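Local coordinates for cell division control protein 45 cdc45 putative (Entamoeba histolytica, PDB 6CC2) that probably serves eukaryotic DNA replication as the Cdc45 component of the Cdc45-MCM-GINS helicase, with a conformational switch that may regulate it, at residues 366-370 against 445-449; 360-365 against 380-385; 276-281 against 332-337. All blocks are in the same frame, centred on the assembly; numbering follows the deposited sequence.

Contact 1: residues 366-370 against 445-449; sequences TNDEP and YKALQ
The ring of Y445 lies under the backbone of the 366-370 loop: the carbonyl carbon of E369 sits 3.7 Å above one face of the Y445 ring, displaced toward the rim. D368 O and P370 CD approach it obliquely. P370 lies against the hydroxyl end of the ring, with P370 CD 3.6 Å from Y445 CZ, while Y445 CB reaches back to the carbonyl of N367. This placement follows from a first torsion of 61° in Y445, which holds CG between the backbone N and the carbonyl carbon and swings the ring along the loop. The second flat group is the carboxylate of D368, whose OD1 takes two donors from opposite faces of its plane: K446 NZ, in a salt bridge of 2.7 Å to D368 OD1, and Q449 NE2, at 2.8 Å from D368 OD1. Two donors on one oxygen would probably stabilise the ionised form of D368. The N-H...O bond from Q449 NE2 to D368 OD1 is nearly straight (168° at the hydrogen). Carboxylate and amide planes stand 76° apart, yet D368 OD1 lies almost in the amide plane of Q449. Helix 444-462 belongs to the crossover between parallel neighbouring strands 427-432 and 468-474, and L448 packs on strands 479-485 and 519-525, so the contact joins the start of this sheet-backed helix to the loop between helices 354-364 and 374-385. Q449 NE2 also donates back to Y445 O at 3.3 Å, from above the carbonyl plane; two acceptors thus fix the rotation of the amide. A water donates to both N367 O and Y445 O, each 2.8 Å from it, bridging the backbones. T366 contributes CG2, 3.7 Å from Q449 CD, whereas its hydroxyl turns to G362 O.

Contact 2: residues 360-365 against 380-385; sequences AIGSII and EGFKLL
I361 and L384 meet at an oblique angle, with I361 CG1 3.8 Å from L384 CD2, in an antiparallel helix pair. The two short helical segments run at 160° to each other, their axes approaching to 9.0 Å. L384 projects into this seam with CG anti to the backbone N (chi1 -180°), and its CD2 branch does most of the touching: A360 CB lies to one end, and I364 CG1, 3.9 Å from L384 CD2, comes at about a right angle. Farther along, I361 CD1 meets L385 CD1 at 3.8 Å, again obliquely, while I364 uses its other branch, with CG2 3.6 Å from E380 CB. G381 lets the backbones close in. Its CA is 5.4 Å from that of I361, and the methyl I365 CG2 rests 3.9 Å from G381 CA, where no side chain intervenes. Helices 354-364 and 374-385 are consecutive in the chain and form a helical hairpin. One flank of the pair abuts Y393, F395 and F397 of helix 393-417; another meets V33, I36 and K40 of helix 33-48. Only carbon atoms of the side chains touch, none makes a polar bond across the seam, and most participants are buried, so cohesion here probably rests on dispersion and the exclusion of water.

Contact 3: residues 276-281 against 332-337; sequences EIASKL and YHFENL
A chi1 of 50° tucks the F334 ring back over its own backbone and presents a face to I277, whose CG2 stands anti to the backbone N. The result is a CH-pi contact: I277 CG2 lies 4.2 Å from the centroid of the F334 ring and 11° off its normal. The CD1 branch of I277 bends round to F334 CB at 3.6 Å and also touches L337 CD1. L281 CD2 serves two rings, sitting over a face of Y332, 3.9 Å from the centroid of that ring, and touching F334 CE2 obliquely at 3.9 Å. The aliphatic stem of K280 passes the edge of the F334 ring near its plane. Helix 275-281 is thereby packed against the link from helix 315-331 to strand 338-344, where H333 leaves the helix with positive phi and offers its carbonyl. F334 also touches M325, Y328 and S329 of helix 315-331. The extended K280 chain carries NZ to H333 O, a bond of 2.7 Å, in the carbonyl plane and with a C=O...donor angle of 149°. The same K280 NZ makes a salt bridge to E276 OE2 at 3.1 Å, one helical turn back, meeting it from above the carboxylate plane. Carboxylate and carbonyl together would be expected to favour a charged lysine, and this polar pair of bonds lies beside the apolar cluster of I277, L281 and F334.

In the fold
Contacts 1 and 2 are continuous along the chain: residue 365 ends one segment and 366 begins the other, and their centres lie 15 Å apart. The loop connecting the two helices of contact 2 is the one that contact 1 joins to helix 444-462. K399 of helix 393-417 ties the junction, bonding T366 O and, weakly, S363 O and I364 O. Contact 3 stands apart, its centre 28 Å from each of the others and its nearest atoms about 14 Å from contact 1 and 16 Å from contact 2. A bound 1,2-ethanediol, probably from the crystallisation liquor, lies about 4 Å from the side chain of K280 in contact 3.

Contact 1: residues 366-370 against 445-449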
loop_
_atom_site.group_PDB
_atom_site.type_symbol
_atom_site.label_atom_id
_atom_site.label_comp_id
_atom_site.label_asym_id
_atom_site.label_seq_id
_atom_site.Cartn_x
_atom_site.Cartn_y
_atom_site.Cartn_z
ATOM N N THR A 366 2.806 -8.711 -1.115
ATOM C CA THR A 366 1.880 -9.261 -0.137
ATOM C C THR A 366 2.251 -10.711 0.131
ATOM O O THR A 366 2.282 -11.518 -0.794
ATOM C CB THR A 366 0.451 -9.160 -0.664
ATOM O OG1 THR A 366 0.128 -7.778 -0.910
ATOM C CG2 THR A 366 -0.543 -9.745 0.354
ATOM N N ASN A 367 2.487 -11.053 1.396
ATOM C CA ASN A 367 2.782 -12.443 1.757
ATOM C C ASN A 367 1.565 -13.313 1.478
ATOM O O ASN A 367 0.497 -13.075 2.032
ATOM C CB ASN A 367 3.172 -12.565 3.222
ATOM C CG ASN A 367 4.453 -11.840 3.556
ATOM O OD1 ASN A 367 5.369 -11.704 2.729
ATOM N ND2 ASN A 367 4.542 -11.394 4.796
ATOM N N ASP A 368 1.742 -14.345 0.650
ATOM C CA ASP A 368 0.615 -15.174 0.224
ATOM C C ASP A 368 0.969 -16.655 0.156
ATOM O O ASP A 368 0.170 -17.450 -0.357
ATOM C CB ASP A 368 0.095 -14.688 -1.124
ATOM C CG ASP A 368 -1.271 -15.246 -1.468
ATOM O OD1 ASP A 368 -2.192 -15.188 -0.605
ATOM O OD2 ASP A 368 -1.424 -15.742 -2.608
ATOM N N GLU A 369 2.149 -17.037 0.618
ATOM C CA GLU A 369 2.535 -18.422 0.818
ATOM C C GLU A 369 3.288 -18.490 2.133
ATOM O O GLU A 369 3.851 -17.490 2.587
ATOM C CB GLU A 369 3.413 -18.960 -0.322
ATOM C CG GLU A 369 2.758 -18.921 -1.689
ATOM C CD GLU A 369 1.617 -19.915 -1.831
ATOM O OE1 GLU A 369 1.382 -20.695 -0.890
ATOM O OE2 GLU A 369 0.960 -19.912 -2.890
ATOM N N PRO A 370 3.345 -19.668 2.755
ATOM C CA PRO A 370 3.972 -19.757 4.078
ATOM C C PRO A 370 5.433 -19.346 4.093
ATOM O O PRO A 370 5.915 -18.873 5.125
ATOM C CB PRO A 370 3.806 -21.247 4.444
ATOM C CG PRO A 370 2.669 -21.717 3.649
ATOM C CD PRO A 370 2.692 -20.931 2.357
ATOM N N TYR A 445 -1.108 -15.446 7.170
ATOM C CA TYR A 445 -0.923 -14.596 5.992
ATOM C C TYR A 445 -2.201 -14.491 5.160
ATOM O O TYR A 445 -2.462 -13.435 4.579
ATOM C CB TYR A 445 0.242 -15.091 5.150
ATOM C CG TYR A 445 0.115 -16.489 4.595
ATOM C CD1 TYR A 445 0.489 -17.600 5.341
ATOM C CD2 TYR A 445 -0.372 -16.697 3.317
ATOM C CE1 TYR A 445 0.366 -18.859 4.825
ATOM C CE2 TYR A 445 -0.483 -17.956 2.803
ATOM C CZ TYR A 445 -0.125 -19.027 3.559
ATOM O OH TYR A 445 -0.256 -20.303 3.025
ATOM N N LYS A 446 -3.027 -15.541 5.124
ATOM C CA LYS A 446 -4.321 -15.443 4.453
ATOM C C LYS A 446 -5.343 -14.675 5.286
ATOM O O LYS A 446 -6.097 -13.851 4.755
ATOM C CB LYS A 446 -4.855 -16.846 4.136
ATOM C CG LYS A 446 -4.017 -17.663 3.188
ATOM C CD LYS A 446 -4.042 -17.094 1.793
ATOM C CE LYS A 446 -3.512 -18.102 0.783
ATOM N NZ LYS A 446 -3.520 -17.547 -0.604
ATOM N N ALA A 447 -5.434 -14.978 6.580
ATOM C CA ALA A 447 -6.355 -14.260 7.450
ATOM C C ALA A 447 -6.090 -12.762 7.418
ATOM O O ALA A 447 -7.030 -11.975 7.426
ATOM C CB ALA A 447 -6.261 -14.798 8.880
ATOM N N LEU A 448 -4.805 -12.360 7.385
ATOM C CA LEU A 448 -4.470 -10.936 7.349
ATOM C C LEU A 448 -5.041 -10.285 6.094
ATOM O O LEU A 448 -5.575 -9.171 6.145
ATOM C CB LEU A 448 -2.964 -10.750 7.397
ATOM C CG LEU A 448 -2.282 -10.862 8.762
ATOM C CD1 LEU A 448 -0.795 -11.185 8.617
ATOM C CD2 LEU A 448 -2.487 -9.567 9.537
ATOM N N GLN A 449 -4.959 -10.984 4.958
ATOM C CA GLN A 449 -5.500 -10.413 3.727
ATOM C C GLN A 449 -7.004 -10.275 3.803
ATOM O O GLN A 449 -7.573 -9.288 3.325
ATOM C CB GLN A 449 -5.103 -11.284 2.528
ATOM C CG GLN A 449 -3.623 -11.293 2.260
ATOM C CD GLN A 449 -3.299 -12.132 1.070
ATOM O OE1 GLN A 449 -3.644 -11.789 -0.061
ATOM N NE2 GLN A 449 -2.647 -13.246 1.310
HETATM O O HOH W 1 -0.411 -11.581 4.243
HETATM O O HOH W 2 -1.970 -18.983 -1.958
#

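Contact 2: residues 360-365 against 380-385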
loop_
_atom_site.group_PDB
_atom_site.type_symbol
_atom_site.label_atom_id
_atom_site.label_comp_id
_atom_site.label_asym_id
_atom_site.label_seq_id
_atom_site.Cartn_x
_atom_site.Cartn_y
_atom_site.Cartn_z
ATOM N N ALA A 360 0.235 -4.362 -9.244
ATOM C CA ALA A 360 1.015 -5.566 -9.470
ATOM C C ALA A 360 2.101 -5.702 -8.418
ATOM O O ALA A 360 2.289 -6.774 -7.841
ATOM C CB ALA A 360 1.647 -5.539 -10.863
ATOM N N ILE A 361 2.852 -4.617 -8.176
ATOM C CA ILE A 361 3.932 -4.666 -7.188
ATOM C C ILE A 361 3.360 -4.842 -5.790
ATOM O O ILE A 361 3.908 -5.603 -4.975
ATOM C CB ILE A 361 4.806 -3.401 -7.299
ATOM C CG1 ILE A 361 5.413 -3.310 -8.705
ATOM C CG2 ILE A 361 5.909 -3.398 -6.226
ATOM C CD1 ILE A 361 5.998 -1.948 -9.047
ATOM N N GLY A 362 2.252 -4.148 -5.485
ATOM C CA GLY A 362 1.628 -4.308 -4.185
ATOM C C GLY A 362 1.229 -5.751 -3.926
ATOM O O GLY A 362 1.383 -6.261 -2.811
ATOM N N SER A 363 0.757 -6.435 -4.963
ATOM C CA SER A 363 0.422 -7.843 -4.828
ATOM C C SER A 363 1.663 -8.701 -4.641
ATOM O O SER A 363 1.675 -9.613 -3.807
ATOM C CB SER A 363 -0.377 -8.300 -6.054
ATOM O OG SER A 363 -0.705 -9.684 -5.966
ATOM N N ILE A 364 2.726 -8.423 -5.399
ATOM C CA ILE A 364 3.952 -9.222 -5.248
ATOM C C ILE A 364 4.476 -9.152 -3.812
ATOM O O ILE A 364 4.940 -10.158 -3.256
ATOM C CB ILE A 364 5.021 -8.756 -6.255
ATOM C CG1 ILE A 364 4.641 -9.120 -7.673
ATOM C CG2 ILE A 364 6.398 -9.344 -5.897
ATOM C CD1 ILE A 364 4.406 -10.578 -7.910
ATOM N N ILE A 365 4.428 -7.976 -3.181
ATOM C CA ILE A 365 4.983 -7.833 -1.837
ATOM C C ILE A 365 3.989 -8.230 -0.745
ATOM O O ILE A 365 4.286 -8.089 0.448
ATOM C CB ILE A 365 5.489 -6.395 -1.579
ATOM C CG1 ILE A 365 4.345 -5.396 -1.551
ATOM C CG2 ILE A 365 6.528 -6.009 -2.629
ATOM C CD1 ILE A 365 4.774 -4.031 -1.040
ATOM N N GLU A 380 11.683 -8.997 -4.562
ATOM C CA GLU A 380 10.798 -9.290 -5.678
ATOM C C GLU A 380 10.099 -8.028 -6.166
ATOM O O GLU A 380 9.925 -7.834 -7.379
ATOM C CB GLU A 380 9.781 -10.353 -5.279
ATOM C CG GLU A 380 10.394 -11.699 -4.922
ATOM C CD GLU A 380 11.143 -12.331 -6.096
ATOM O OE1 GLU A 380 10.703 -12.164 -7.254
ATOM O OE2 GLU A 380 12.178 -12.988 -5.859
ATOM N N GLY A 381 9.635 -7.186 -5.233
ATOM C CA GLY A 381 8.980 -5.949 -5.625
ATOM C C GLY A 381 9.943 -4.986 -6.296
ATOM O O GLY A 381 9.597 -4.336 -7.281
ATOM N N PHE A 382 11.157 -4.880 -5.759
ATOM C CA PHE A 382 12.212 -4.055 -6.364
ATOM C C PHE A 382 12.528 -4.512 -7.781
ATOM O O PHE A 382 12.691 -3.682 -8.690
ATOM C CB PHE A 382 13.467 -4.120 -5.490
ATOM C CG PHE A 382 14.643 -3.358 -6.040
ATOM C CD1 PHE A 382 15.561 -3.986 -6.868
ATOM C CD2 PHE A 382 14.839 -2.022 -5.720
ATOM C CE1 PHE A 382 16.643 -3.296 -7.393
ATOM C CE2 PHE A 382 15.958 -1.330 -6.237
ATOM C CZ PHE A 382 16.832 -1.966 -7.065
ATOM N N LYS A 383 12.651 -5.822 -7.977
ATOM C CA LYS A 383 12.936 -6.370 -9.293
ATOM C C LYS A 383 11.821 -6.040 -10.278
ATOM O O LYS A 383 12.097 -5.635 -11.415
ATOM C CB LYS A 383 13.121 -7.884 -9.191
ATOM C CG LYS A 383 13.342 -8.609 -10.502
ATOM C CD LYS A 383 13.309 -10.125 -10.295
ATOM C CE LYS A 383 13.626 -10.881 -11.576
ATOM N NZ LYS A 383 15.030 -10.653 -12.022
ATOM N N LEU A 384 10.561 -6.181 -9.861
ATOM C CA LEU A 384 9.460 -5.842 -10.767
ATOM C C LEU A 384 9.438 -4.342 -11.056
ATOM O O LEU A 384 9.304 -3.922 -12.215
ATOM C CB LEU A 384 8.123 -6.325 -10.217
ATOM C CG LEU A 384 6.923 -6.019 -11.112
ATOM C CD1 LEU A 384 7.164 -6.502 -12.540
ATOM C CD2 LEU A 384 5.610 -6.633 -10.548
ATOM N N LEU A 385 9.557 -3.517 -10.015
ATOM C CA LEU A 385 9.609 -2.072 -10.213
ATOM C C LEU A 385 10.676 -1.706 -11.233
ATOM O O LEU A 385 10.465 -0.831 -12.090
ATOM C CB LEU A 385 9.887 -1.377 -8.874
ATOM C CG LEU A 385 9.989 0.137 -8.901
ATOM C CD1 LEU A 385 8.630 0.771 -9.191
ATOM C CD2 LEU A 385 10.536 0.604 -7.552
#

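Contact 3: residues 276-281 against 332-337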
loop_
_atom_site.group_PDB
_atom_site.type_symbol
_atom_site.label_atom_id
_atom_site.label_comp_id
_atom_site.label_asym_id
_atom_site.label_seq_id
_atom_site.Cartn_x
_atom_site.Cartn_y
_atom_site.Cartn_z
ATOM N N GLU A 276 -14.548 0.597 -4.390
ATOM C CA GLU A 276 -15.380 1.776 -4.148
ATOM C C GLU A 276 -16.566 1.800 -5.096
ATOM O O GLU A 276 -17.666 2.195 -4.714
ATOM C CB GLU A 276 -14.558 3.061 -4.312
ATOM C CG GLU A 276 -15.417 4.332 -4.171
ATOM C CD GLU A 276 -14.603 5.618 -4.189
ATOM O OE1 GLU A 276 -13.500 5.643 -3.599
ATOM O OE2 GLU A 276 -15.069 6.605 -4.798
ATOM N N ILE A 277 -16.357 1.336 -6.329
ATOM C CA ILE A 277 -17.439 1.352 -7.320
ATOM C C ILE A 277 -18.453 0.273 -7.010
ATOM O O ILE A 277 -19.662 0.516 -7.001
ATOM C CB ILE A 277 -16.833 1.182 -8.732
ATOM C CG1 ILE A 277 -15.724 2.195 -8.953
ATOM C CG2 ILE A 277 -17.892 1.299 -9.790
ATOM C CD1 ILE A 277 -16.106 3.636 -8.708
ATOM N N ALA A 278 -17.977 -0.943 -6.714
ATOM C CA ALA A 278 -18.902 -2.020 -6.350
ATOM C C ALA A 278 -19.744 -1.653 -5.137
ATOM O O ALA A 278 -20.952 -1.940 -5.086
ATOM C CB ALA A 278 -18.114 -3.300 -6.091
ATOM N N SER A 279 -19.137 -0.992 -4.150
ATOM C CA SER A 279 -19.880 -0.589 -2.968
ATOM C C SER A 279 -20.987 0.402 -3.320
ATOM O O SER A 279 -22.090 0.312 -2.802
ATOM C CB SER A 279 -18.936 0.025 -1.934
ATOM O OG SER A 279 -18.000 -0.939 -1.478
ATOM N N LYS A 280 -20.688 1.360 -4.189
ATOM C CA LYS A 280 -21.655 2.385 -4.544
ATOM C C LYS A 280 -22.731 1.860 -5.479
ATOM O O LYS A 280 -23.850 2.363 -5.454
ATOM C CB LYS A 280 -20.936 3.575 -5.172
ATOM C CG LYS A 280 -20.135 4.367 -4.155
ATOM C CD LYS A 280 -19.349 5.507 -4.785
ATOM C CE LYS A 280 -18.699 6.366 -3.701
ATOM N NZ LYS A 280 -17.936 7.506 -4.267
ATOM N N LEU A 281 -22.410 0.868 -6.305
ATOM C CA LEU A 281 -23.418 0.246 -7.152
ATOM C C LEU A 281 -24.255 -0.784 -6.415
ATOM O O LEU A 281 -25.259 -1.245 -6.966
ATOM C CB LEU A 281 -22.760 -0.412 -8.361
ATOM C CG LEU A 281 -22.071 0.504 -9.363
ATOM C CD1 LEU A 281 -21.316 -0.316 -10.390
ATOM C CD2 LEU A 281 -23.084 1.413 -10.038
ATOM N N TYR A 332 -24.481 7.829 -9.189
ATOM C CA TYR A 332 -24.026 7.173 -7.977
ATOM C C TYR A 332 -22.845 7.872 -7.329
ATOM O O TYR A 332 -22.254 7.327 -6.380
ATOM C CB TYR A 332 -23.644 5.715 -8.278
ATOM C CG TYR A 332 -24.799 4.853 -8.746
ATOM C CD1 TYR A 332 -25.706 4.324 -7.839
ATOM C CD2 TYR A 332 -24.966 4.553 -10.092
ATOM C CE1 TYR A 332 -26.767 3.536 -8.263
ATOM C CE2 TYR A 332 -26.014 3.762 -10.525
ATOM C CZ TYR A 332 -26.913 3.256 -9.605
ATOM O OH TYR A 332 -27.957 2.469 -10.032
ATOM N N HIS A 333 -22.430 9.020 -7.854
ATOM C CA HIS A 333 -21.379 9.847 -7.251
ATOM C C HIS A 333 -20.063 9.088 -7.058
ATOM O O HIS A 333 -19.526 8.970 -5.954
ATOM C CB HIS A 333 -21.877 10.436 -5.927
ATOM C CG HIS A 333 -23.138 11.234 -6.065
ATOM N ND1 HIS A 333 -24.371 10.748 -5.689
ATOM C CD2 HIS A 333 -23.357 12.474 -6.562
ATOM C CE1 HIS A 333 -25.295 11.659 -5.936
ATOM N NE2 HIS A 333 -24.706 12.716 -6.467
ATOM N N PHE A 334 -19.528 8.589 -8.167
ATOM C CA PHE A 334 -18.134 8.161 -8.210
ATOM C C PHE A 334 -17.435 8.823 -9.396
ATOM O O PHE A 334 -16.752 8.183 -10.196
ATOM C CB PHE A 334 -17.969 6.630 -8.225
ATOM C CG PHE A 334 -18.805 5.893 -9.257
ATOM C CD1 PHE A 334 -18.365 5.754 -10.556
ATOM C CD2 PHE A 334 -19.995 5.274 -8.893
ATOM C CE1 PHE A 334 -19.102 5.056 -11.488
ATOM C CE2 PHE A 334 -20.740 4.571 -9.808
ATOM C CZ PHE A 334 -20.298 4.455 -11.121
ATOM N N GLU A 335 -17.547 10.155 -9.463
ATOM C CA GLU A 335 -16.908 10.906 -10.541
ATOM C C GLU A 335 -15.395 10.821 -10.484
ATOM O O GLU A 335 -14.737 11.003 -11.515
ATOM C CB GLU A 335 -17.335 12.375 -10.475
ATOM C CG GLU A 335 -18.836 12.619 -10.642
ATOM C CD GLU A 335 -19.614 12.477 -9.335
ATOM O OE1 GLU A 335 -19.046 11.992 -8.329
ATOM O OE2 GLU A 335 -20.805 12.856 -9.317
ATOM N N ASN A 336 -14.826 10.582 -9.293
ATOM C CA ASN A 336 -13.381 10.376 -9.156
ATOM C C ASN A 336 -12.920 9.063 -9.774
ATOM O O ASN A 336 -11.731 8.731 -9.692
ATOM C CB ASN A 336 -12.951 10.405 -7.694
ATOM C CG ASN A 336 -12.823 11.805 -7.152
ATOM O OD1 ASN A 336 -12.701 12.764 -7.904
ATOM N ND2 ASN A 336 -12.858 11.927 -5.832
ATOM N N LEU A 337 -13.824 8.287 -10.366
ATOM C CA LEU A 337 -13.372 7.134 -11.133
ATOM C C LEU A 337 -12.536 7.571 -12.330
ATOM O O LEU A 337 -11.672 6.822 -12.796
ATOM C CB LEU A 337 -14.564 6.318 -11.592
ATOM C CG LEU A 337 -14.248 5.056 -12.391
ATOM C CD1 LEU A 337 -13.418 4.087 -11.587
ATOM C CD2 LEU A 337 -15.542 4.431 -12.836
#